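Local coordinates for diguanylate cyclase (Xanthomonas campestris pv. campestris, PDB 5H5O), which binds cyclic GMP through the cyclic nucleotide-binding domain described here and, as a whole protein, probably makes cyclic di-GMP from two GTP, at residues 13-18 / 89-94; 47-52 / 80-85. All coordinates share one frame; numbering follows the deposited sequence.

Overall arrangement
Both contacts belong to the cyclic nucleotide-binding domain, whose jelly-roll core is built from two antiparallel sheets. Contact 1 (13-18 / 89-94) sets the N-terminal helix 8-17 against strand 88-93 of one sheet; contact 2 (47-52 / 80-85) pairs two neighbouring strands of the other and lines the cyclic GMP pocket. Their centres lie about 19 Å apart, on opposite sides of the chain's centre. Along the chain, both segments of contact 2 fall between those of contact 1, and strand 81-84 is followed directly by strand 88-93. The two contacts meet where Leu90 CD2 packs on Ile47 CG1 at 3.8 Å, a direct apolar contact between the two sheets.

Contact 1 of 2, residues 13-18 / 89-94; sequences FFARFG and RLIELA
The Phe14 ring meets Leu93 obliquely, its CD1 lying 3.9 Å from Leu93 CG with the two side chains crossing at about a right angle; beyond the contact, the ring of Phe112 meets it with the planes at about 60°. Phe14 CG stands anti to its own carbonyl carbon (chi1 -82°), a setting in which the ring offers Leu93 its CD1 side. At the Phe14 carbonyl, Ile91 CG2 rests 3.6 Å from Phe14 O, which already accepts the helical bond from Gly18 N. The other branch of Ile91 ends in CD1, 4.0 Å from Ala15 CB, and the small alanine allows this close approach. Where the helix gives out, Leu93 CD2 lies 3.7 Å from Gly18 CA and also touches Phe17 CB. Gly18 suits this turn because a beta carbon here would run into Glu92 O, which sits 3.4 Å from Gly18 CA. The CB of Glu92 points away from the helix, and its carboxylate forms a salt bridge with Arg21. Helix 8-17 and strand 88-93 are thus joined by apolar packing and shape, with branched aliphatic residues of the sheet filling in against the helix, while the charged group is kept out of the interface.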
ATOM      1  N   PHE A  13      19.130   6.089  -4.893  1.00 20.93           N
ATOM      2  CA  PHE A  13      18.609   7.112  -3.986  1.00 25.36           C
ATOM      3  C   PHE A  13      18.330   6.620  -2.566  1.00 20.60           C
ATOM      4  O   PHE A  13      18.601   7.343  -1.606  1.00 22.55           O
ATOM      5  CB  PHE A  13      17.399   7.851  -4.577  1.00 19.20           C
ATOM      6  CG  PHE A  13      17.785   8.929  -5.548  1.00 23.29           C
ATOM      7  CD1 PHE A  13      18.351  10.117  -5.097  1.00 25.90           C
ATOM      8  CD2 PHE A  13      17.623   8.745  -6.914  1.00 23.24           C
ATOM      9  CE1 PHE A  13      18.733  11.121  -5.991  1.00 23.93           C
ATOM     10  CE2 PHE A  13      17.995   9.745  -7.823  1.00 22.63           C
ATOM     11  CZ  PHE A  13      18.552  10.940  -7.358  1.00 27.52           C
ATOM     12  N   PHE A  14      17.769   5.418  -2.439  1.00 18.65           N
ATOM     13  CA  PHE A  14      17.560   4.826  -1.124  1.00 21.78           C
ATOM     14  C   PHE A  14      18.909   4.593  -0.448  1.00 22.67           C
ATOM     15  O   PHE A  14      19.038   4.788   0.760  1.00 15.94           O
ATOM     16  CB  PHE A  14      16.799   3.500  -1.225  1.00 21.34           C
ATOM     17  CG  PHE A  14      15.295   3.666  -1.354  1.00 26.50           C
ATOM     18  CD1 PHE A  14      14.448   3.185  -0.369  1.00 30.13           C
ATOM     19  CD2 PHE A  14      14.743   4.325  -2.446  1.00 21.01           C
ATOM     20  CE1 PHE A  14      13.059   3.344  -0.474  1.00 25.05           C
ATOM     21  CE2 PHE A  14      13.370   4.478  -2.564  1.00 28.28           C
ATOM     22  CZ  PHE A  14      12.524   3.973  -1.568  1.00 18.20           C
ATOM     23  N   ALA A  15      19.898   4.151  -1.227  1.00 20.15           N
ATOM     24  CA  ALA A  15      21.252   3.992  -0.689  1.00 21.56           C
ATOM     25  C   ALA A  15      21.775   5.311  -0.123  1.00 19.51           C
ATOM     26  O   ALA A  15      22.264   5.360   1.004  1.00 27.43           O
ATOM     27  CB  ALA A  15      22.195   3.461  -1.766  1.00 22.62           C
ATOM     28  N   ARG A  16      21.665   6.386  -0.894  1.00 20.11           N
ATOM     29  CA  ARG A  16      22.167   7.691  -0.441  1.00 22.50           C
ATOM     30  C   ARG A  16      21.443   8.319   0.761  1.00 26.81           C
ATOM     31  O   ARG A  16      22.080   8.880   1.648  1.00 24.80           O
ATOM     32  CB  ARG A  16      22.231   8.677  -1.606  1.00 24.32           C
ATOM     33  CG  ARG A  16      23.370   8.336  -2.581  1.00 21.73           C
ATOM     34  CD  ARG A  16      23.477   9.326  -3.689  1.00 27.20           C
ATOM     35  NE  ARG A  16      23.717  10.662  -3.177  1.00 23.59           N
ATOM     36  CZ  ARG A  16      24.905  11.128  -2.803  1.00 34.14           C
ATOM     37  NH1 ARG A  16      25.996  10.363  -2.889  1.00 27.61           N
ATOM     38  NH2 ARG A  16      25.002  12.374  -2.341  1.00 39.40           N
ATOM     39  N   PHE A  17      20.120   8.223   0.792  1.00 23.98           N
ATOM     40  CA  PHE A  17      19.342   8.780   1.904  1.00 27.36           C
ATOM     41  C   PHE A  17      19.422   7.896   3.145  1.00 27.36           C
ATOM     42  O   PHE A  17      19.226   8.359   4.263  1.00 25.68           O
ATOM     43  CB  PHE A  17      17.878   9.004   1.487  1.00 17.81           C
ATOM     44  CG  PHE A  17      17.671  10.251   0.686  1.00 28.67           C
ATOM     45  CD1 PHE A  17      17.078  11.367   1.257  1.00 30.77           C
ATOM     46  CD2 PHE A  17      18.110  10.327  -0.637  1.00 27.62           C
ATOM     47  CE1 PHE A  17      16.907  12.542   0.519  1.00 32.45           C
ATOM     48  CE2 PHE A  17      17.930  11.479  -1.380  1.00 30.00           C
ATOM     49  CZ  PHE A  17      17.326  12.597  -0.797  1.00 37.18           C
ATOM     50  N   GLY A  18      19.719   6.618   2.940  1.00 31.44           N
ATOM     51  CA  GLY A  18      19.809   5.683   4.049  1.00 33.46           C
ATOM     52  C   GLY A  18      21.244   5.435   4.468  1.00 36.56           C
ATOM     53  O   GLY A  18      22.076   6.346   4.437  1.00 31.60           O
ATOM     54  N   ARG A  89      24.726  -7.838   2.810  1.00 20.18           N
ATOM     55  CA  ARG A  89      24.817  -6.394   2.976  1.00 17.46           C
ATOM     56  C   ARG A  89      23.475  -5.811   2.590  1.00 16.84           C
ATOM     57  O   ARG A  89      22.842  -6.274   1.637  1.00 22.24           O
ATOM     58  CB  ARG A  89      25.917  -5.793   2.104  1.00 18.43           C
ATOM     59  CG  ARG A  89      27.329  -6.127   2.522  1.00 27.21           C
ATOM     60  CD  ARG A  89      28.290  -5.585   1.490  1.00 30.77           C
ATOM     61  NE  ARG A  89      29.606  -5.338   2.049  1.00 52.01           N
ATOM     62  CZ  ARG A  89      30.659  -4.967   1.331  1.00 48.14           C
ATOM     63  NH1 ARG A  89      30.534  -4.804   0.021  1.00 36.49           N
ATOM     64  NH2 ARG A  89      31.830  -4.769   1.924  1.00 54.21           N
ATOM     65  N   LEU A  90      23.061  -4.787   3.332  1.00 27.37           N
ATOM     66  CA  LEU A  90      21.731  -4.217   3.209  1.00 20.87           C
ATOM     67  C   LEU A  90      21.795  -2.710   3.131  1.00 26.03           C
ATOM     68  O   LEU A  90      22.679  -2.088   3.727  1.00 24.27           O
ATOM     69  CB  LEU A  90      20.895  -4.581   4.434  1.00 22.82           C
ATOM     70  CG  LEU A  90      20.782  -6.040   4.878  1.00 22.50           C
ATOM     71  CD1 LEU A  90      19.940  -6.147   6.132  1.00 21.63           C
ATOM     72  CD2 LEU A  90      20.168  -6.883   3.792  1.00 21.11           C
ATOM     73  N   ILE A  91      20.851  -2.121   2.403  1.00 24.87           N
ATOM     74  CA  ILE A  91      20.531  -0.709   2.610  1.00 25.09           C
ATOM     75  C   ILE A  91      19.514  -0.629   3.743  1.00 26.72           C
ATOM     76  O   ILE A  91      18.473  -1.293   3.712  1.00 20.10           O
ATOM     77  CB  ILE A  91      19.919  -0.063   1.361  1.00 29.44           C
ATOM     78  CG1 ILE A  91      20.940  -0.046   0.215  1.00 23.97           C
ATOM     79  CG2 ILE A  91      19.403   1.364   1.681  1.00 21.27           C
ATOM     80  CD1 ILE A  91      20.275   0.017  -1.146  1.00 21.73           C
ATOM     81  N   GLU A  92      19.831   0.163   4.758  1.00 24.71           N
ATOM     82  CA  GLU A  92      18.908   0.406   5.856  1.00 22.95           C
ATOM     83  C   GLU A  92      18.342   1.822   5.746  1.00 29.69           C
ATOM     84  O   GLU A  92      19.085   2.801   5.751  1.00 23.18           O
ATOM     85  CB  GLU A  92      19.622   0.207   7.181  1.00 23.23           C
ATOM     86  CG  GLU A  92      18.801   0.503   8.423  1.00 38.36           C
ATOM     87  CD  GLU A  92      19.613   0.300   9.694  1.00 36.51           C
ATOM     88  OE1 GLU A  92      20.049  -0.838   9.958  1.00 39.23           O
ATOM     89  OE2 GLU A  92      19.822   1.284  10.423  1.00 39.61           O
ATOM     90  N   LEU A  93      17.017   1.917   5.645  1.00 22.90           N
ATOM     91  CA  LEU A  93      16.341   3.196   5.465  1.00 25.00           C
ATOM     92  C   LEU A  93      15.438   3.497   6.666  1.00 21.77           C
ATOM     93  O   LEU A  93      14.443   2.815   6.893  1.00 18.59           O
ATOM     94  CB  LEU A  93      15.528   3.134   4.178  1.00 27.01           C
ATOM     95  CG  LEU A  93      15.180   4.338   3.296  1.00 34.70           C
ATOM     96  CD1 LEU A  93      13.852   4.875   3.661  1.00 26.62           C
ATOM     97  CD2 LEU A  93      16.245   5.448   3.256  1.00 26.16           C
ATOM     98  N   ALA A  94      15.805   4.514   7.438  1.00 29.86           N
ATOM     99  CA  ALA A  94      15.074   4.870   8.646  1.00 31.20           C
ATOM    100  C   ALA A  94      13.892   5.784   8.355  1.00 31.78           C
ATOM    101  O   ALA A  94      13.809   6.411   7.295  1.00 28.38           O
ATOM    102  CB  ALA A  94      16.017   5.523   9.676  1.00 26.72           C
TER

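Contact 2 of 2, residues 47-52 / 80-85; sequences IDLDFG and AGASAS. With PCG (cyclic guanosine monophosphate), chain C.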
ATOM      1  N   ILE A  47      18.441 -12.619   2.626  1.00 21.41           N
ATOM      2  CA  ILE A  47      17.744 -12.543   3.886  1.00 11.88           C
ATOM      3  C   ILE A  47      16.594 -13.536   3.875  1.00 20.77           C
ATOM      4  O   ILE A  47      15.864 -13.633   2.890  1.00 22.49           O
ATOM      5  CB  ILE A  47      17.194 -11.138   4.148  1.00 19.40           C
ATOM      6  CG1 ILE A  47      18.333 -10.171   4.492  1.00 18.99           C
ATOM      7  CG2 ILE A  47      16.140 -11.169   5.286  1.00 22.92           C
ATOM      8  CD1 ILE A  47      19.174 -10.620   5.689  1.00 23.64           C
ATOM      9  N   ASP A  48      16.427 -14.270   4.970  1.00 21.53           N
ATOM     10  CA  ASP A  48      15.311 -15.204   5.087  1.00 27.52           C
ATOM     11  C   ASP A  48      14.231 -14.645   5.998  1.00 21.30           C
ATOM     12  O   ASP A  48      14.515 -14.209   7.115  1.00 27.15           O
ATOM     13  CB  ASP A  48      15.778 -16.567   5.621  1.00 31.19           C
ATOM     14  CG  ASP A  48      16.650 -17.322   4.619  1.00 34.34           C
ATOM     15  OD1 ASP A  48      16.762 -16.867   3.457  1.00 26.32           O
ATOM     16  OD2 ASP A  48      17.214 -18.373   4.990  1.00 42.95           O
ATOM     17  N   LEU A  49      12.999 -14.663   5.508  1.00 19.36           N
ATOM     18  CA  LEU A  49      11.851 -14.245   6.297  1.00 24.11           C
ATOM     19  C   LEU A  49      11.109 -15.457   6.872  1.00 27.76           C
ATOM     20  O   LEU A  49      10.690 -16.352   6.139  1.00 27.87           O
ATOM     21  CB  LEU A  49      10.911 -13.388   5.454  1.00 17.52           C
ATOM     22  CG  LEU A  49      11.575 -12.163   4.827  1.00 20.60           C
ATOM     23  CD1 LEU A  49      10.553 -11.333   4.047  1.00 19.69           C
ATOM     24  CD2 LEU A  49      12.268 -11.333   5.894  1.00 23.76           C
ATOM     25  N   ASP A  50      10.940 -15.463   8.192  1.00 24.04           N
ATOM     26  CA  ASP A  50      10.255 -16.555   8.885  1.00 29.37           C
ATOM     27  C   ASP A  50       8.921 -16.063   9.449  1.00 27.58           C
ATOM     28  O   ASP A  50       8.883 -15.328  10.432  1.00 26.02           O
ATOM     29  CB  ASP A  50      11.148 -17.112   9.999  1.00 27.83           C
ATOM     30  CG  ASP A  50      10.601 -18.393  10.618  1.00 36.28           C
ATOM     31  OD1 ASP A  50       9.383 -18.669  10.521  1.00 37.73           O
ATOM     32  OD2 ASP A  50      11.405 -19.128  11.226  1.00 42.59           O
ATOM     33  N   PHE A  51       7.830 -16.492   8.830  1.00 31.04           N
ATOM     34  CA  PHE A  51       6.512 -16.008   9.206  1.00 29.98           C
ATOM     35  C   PHE A  51       5.838 -16.812  10.299  1.00 29.38           C
ATOM     36  O   PHE A  51       4.659 -16.603  10.580  1.00 35.69           O
ATOM     37  CB  PHE A  51       5.606 -15.962   7.987  1.00 24.05           C
ATOM     38  CG  PHE A  51       6.038 -14.969   6.973  1.00 33.08           C
ATOM     39  CD1 PHE A  51       5.468 -13.711   6.933  1.00 26.42           C
ATOM     40  CD2 PHE A  51       7.036 -15.277   6.073  1.00 36.79           C
ATOM     41  CE1 PHE A  51       5.883 -12.787   6.011  1.00 29.11           C
ATOM     42  CE2 PHE A  51       7.444 -14.352   5.138  1.00 35.09           C
ATOM     43  CZ  PHE A  51       6.870 -13.114   5.106  1.00 27.57           C
ATOM     44  N   GLY A  52       6.573 -17.737  10.902  1.00 36.55           N
ATOM     45  CA  GLY A  52       6.016 -18.536  11.975  1.00 35.83           C
ATOM     46  C   GLY A  52       5.019 -19.556  11.456  1.00 45.69           C
ATOM     47  O   GLY A  52       4.867 -19.736  10.233  1.00 41.56           O
ATOM     48  N   ALA A  80       7.321 -10.919  10.209  1.00 30.63           N
ATOM     49  CA  ALA A  80       8.207 -12.067  10.133  1.00 32.28           C
ATOM     50  C   ALA A  80       9.490 -11.773  10.865  1.00 29.35           C
ATOM     51  O   ALA A  80       9.810 -10.615  11.125  1.00 30.34           O
ATOM     52  CB  ALA A  80       8.483 -12.443   8.675  1.00 29.72           C
ATOM     53  N   GLY A  81      10.207 -12.829  11.226  1.00 22.87           N
ATOM     54  CA  GLY A  81      11.576 -12.685  11.670  1.00 26.44           C
ATOM     55  C   GLY A  81      12.476 -12.602  10.445  1.00 28.27           C
ATOM     56  O   GLY A  81      12.220 -13.261   9.424  1.00 23.93           O
ATOM     57  N   ALA A  82      13.513 -11.774  10.533  1.00 24.52           N
ATOM     58  CA  ALA A  82      14.469 -11.624   9.435  1.00 25.72           C
ATOM     59  C   ALA A  82      15.858 -12.019   9.903  1.00 24.95           C
ATOM     60  O   ALA A  82      16.279 -11.626  10.994  1.00 25.45           O
ATOM     61  CB  ALA A  82      14.459 -10.176   8.900  1.00 27.53           C
ATOM     62  N   SER A  83      16.566 -12.794   9.078  1.00 27.85           N
ATOM     63  CA  SER A  83      17.882 -13.297   9.443  1.00 27.04           C
ATOM     64  C   SER A  83      18.738 -13.587   8.210  1.00 24.71           C
ATOM     65  O   SER A  83      18.233 -13.868   7.120  1.00 23.83           O
ATOM     66  CB  SER A  83      17.769 -14.539  10.342  1.00 31.57           C
ATOM     67  OG  SER A  83      17.448 -15.701   9.588  1.00 30.17           O
ATOM     68  N   ALA A  84      20.047 -13.474   8.376  1.00 29.61           N
ATOM     69  CA  ALA A  84      20.947 -13.609   7.240  1.00 34.97           C
ATOM     70  C   ALA A  84      21.285 -15.079   7.007  1.00 37.90           C
ATOM     71  O   ALA A  84      21.721 -15.787   7.919  1.00 37.34           O
ATOM     72  CB  ALA A  84      22.207 -12.760   7.430  1.00 31.89           C
ATOM     73  N   SER A  85      21.064 -15.533   5.782  1.00 32.65           N
ATOM     74  CA  SER A  85      21.363 -16.909   5.422  1.00 39.36           C
ATOM     75  C   SER A  85      22.868 -17.044   5.251  1.00 41.51           C
ATOM     76  O   SER A  85      23.479 -18.014   5.688  1.00 41.20           O
ATOM     77  CB  SER A  85      20.639 -17.274   4.126  1.00 36.89           C
ATOM     78  OG  SER A  85      20.905 -18.608   3.767  1.00 53.27           O
TER
HETATM   79  PA  PCG C 201       7.594  -6.100   8.148  1.00 64.75           P
HETATM   80  O1A PCG C 201       8.370  -4.881   8.514  1.00 64.75           O
HETATM   81  O2A PCG C 201       6.262  -6.605   8.608  1.00 64.75           O
HETATM   82  O5' PCG C 201       8.572  -6.944   8.342  1.00 64.75           O
HETATM   83  C5' PCG C 201       8.362  -8.266   7.837  1.00 64.75           C
HETATM   84  C4' PCG C 201       8.248  -8.054   6.351  1.00 64.75           C
HETATM   85  O4' PCG C 201       7.996  -9.122   5.474  1.00 64.75           O
HETATM   86  C3' PCG C 201       7.198  -7.040   6.017  1.00 64.75           C
HETATM   87  O3' PCG C 201       7.482  -5.806   6.729  1.00 64.75           O
HETATM   88  C2' PCG C 201       7.287  -7.062   4.516  1.00 64.75           C
HETATM   89  O2' PCG C 201       8.185  -6.126   3.915  1.00 64.75           O
HETATM   90  C1' PCG C 201       7.789  -8.484   4.219  1.00 64.75           C
HETATM   91  N9  PCG C 201       6.972  -9.584   3.603  1.00 64.75           N
HETATM   92  C8  PCG C 201       7.390 -10.373   2.607  1.00 64.75           C
HETATM   93  N7  PCG C 201       6.448 -11.265   2.253  1.00 64.75           N
HETATM   94  C5  PCG C 201       5.394 -11.066   3.023  1.00 64.75           C
HETATM   95  C6  PCG C 201       4.043 -11.669   3.167  1.00 64.75           C
HETATM   96  O6  PCG C 201       3.714 -12.605   2.429  1.00 64.75           O
HETATM   97  N1  PCG C 201       3.195 -11.171   4.110  1.00 64.75           N
HETATM   98  C2  PCG C 201       3.545 -10.147   4.923  1.00 64.75           C
HETATM   99  N2  PCG C 201       2.660  -9.699   5.838  1.00 64.75           N
HETATM  100  N3  PCG C 201       4.787  -9.537   4.847  1.00 64.75           N
HETATM  101  C4  PCG C 201       5.722  -9.952   3.931  1.00 64.75           C
HETATM  102  O   HOH W   1      14.742 -15.851   9.374  1.00 35.35           O
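Strands 47-50 and 81-84 run antiparallel, with Asp48-Ser83 and Asp50-Gly81 as hydrogen-bonded pairs; the bond from Asp48 N to Ser83 O is short (2.8 Å) and nearly straight at 175°. Ile47, Leu49, Ala82 and Ala84 share one face. There Ala82 CB receives Leu49 CD2 at 3.9 Å and Ile47 CG2 a little farther off, both from the same side, so that one small methyl serves two longer aliphatic chains. Leu49 divides its work: while CD2 packs on the partner strand, CD1 reaches cyclic GMP, 3.6 Å from C8 of the base. Beyond the strand end, Phe51 has one ring face covered by Ala80 CB, 3.6 Å above the plane and over its centre, a CH-pi contact. Its far end meets the purine, with Phe51 CZ 3.3 Å from C5 of the nucleotide. On the other face of the sheet the groups are polar. A water bridges Asp48 O, to which it donates, and Ser83 OG, while Asp48 OD1 accepts from Gln46 and His59. Asp50 turns its carboxylate to the side of its own carbonyl carbon (chi1 -171°), where OD1 accepts from Gly52 N at 3.0 Å on its anti side, an Asx turn that folds the chain just after the strand; the positive phi of Gly52 favours glycine. Strand 58-60 flanks 47-50 and strand 28-30 flanks 81-84, making this pair the middle of its four-stranded sheet, with Phe66 of strand 65-66 packed on Ile47 and Ala82.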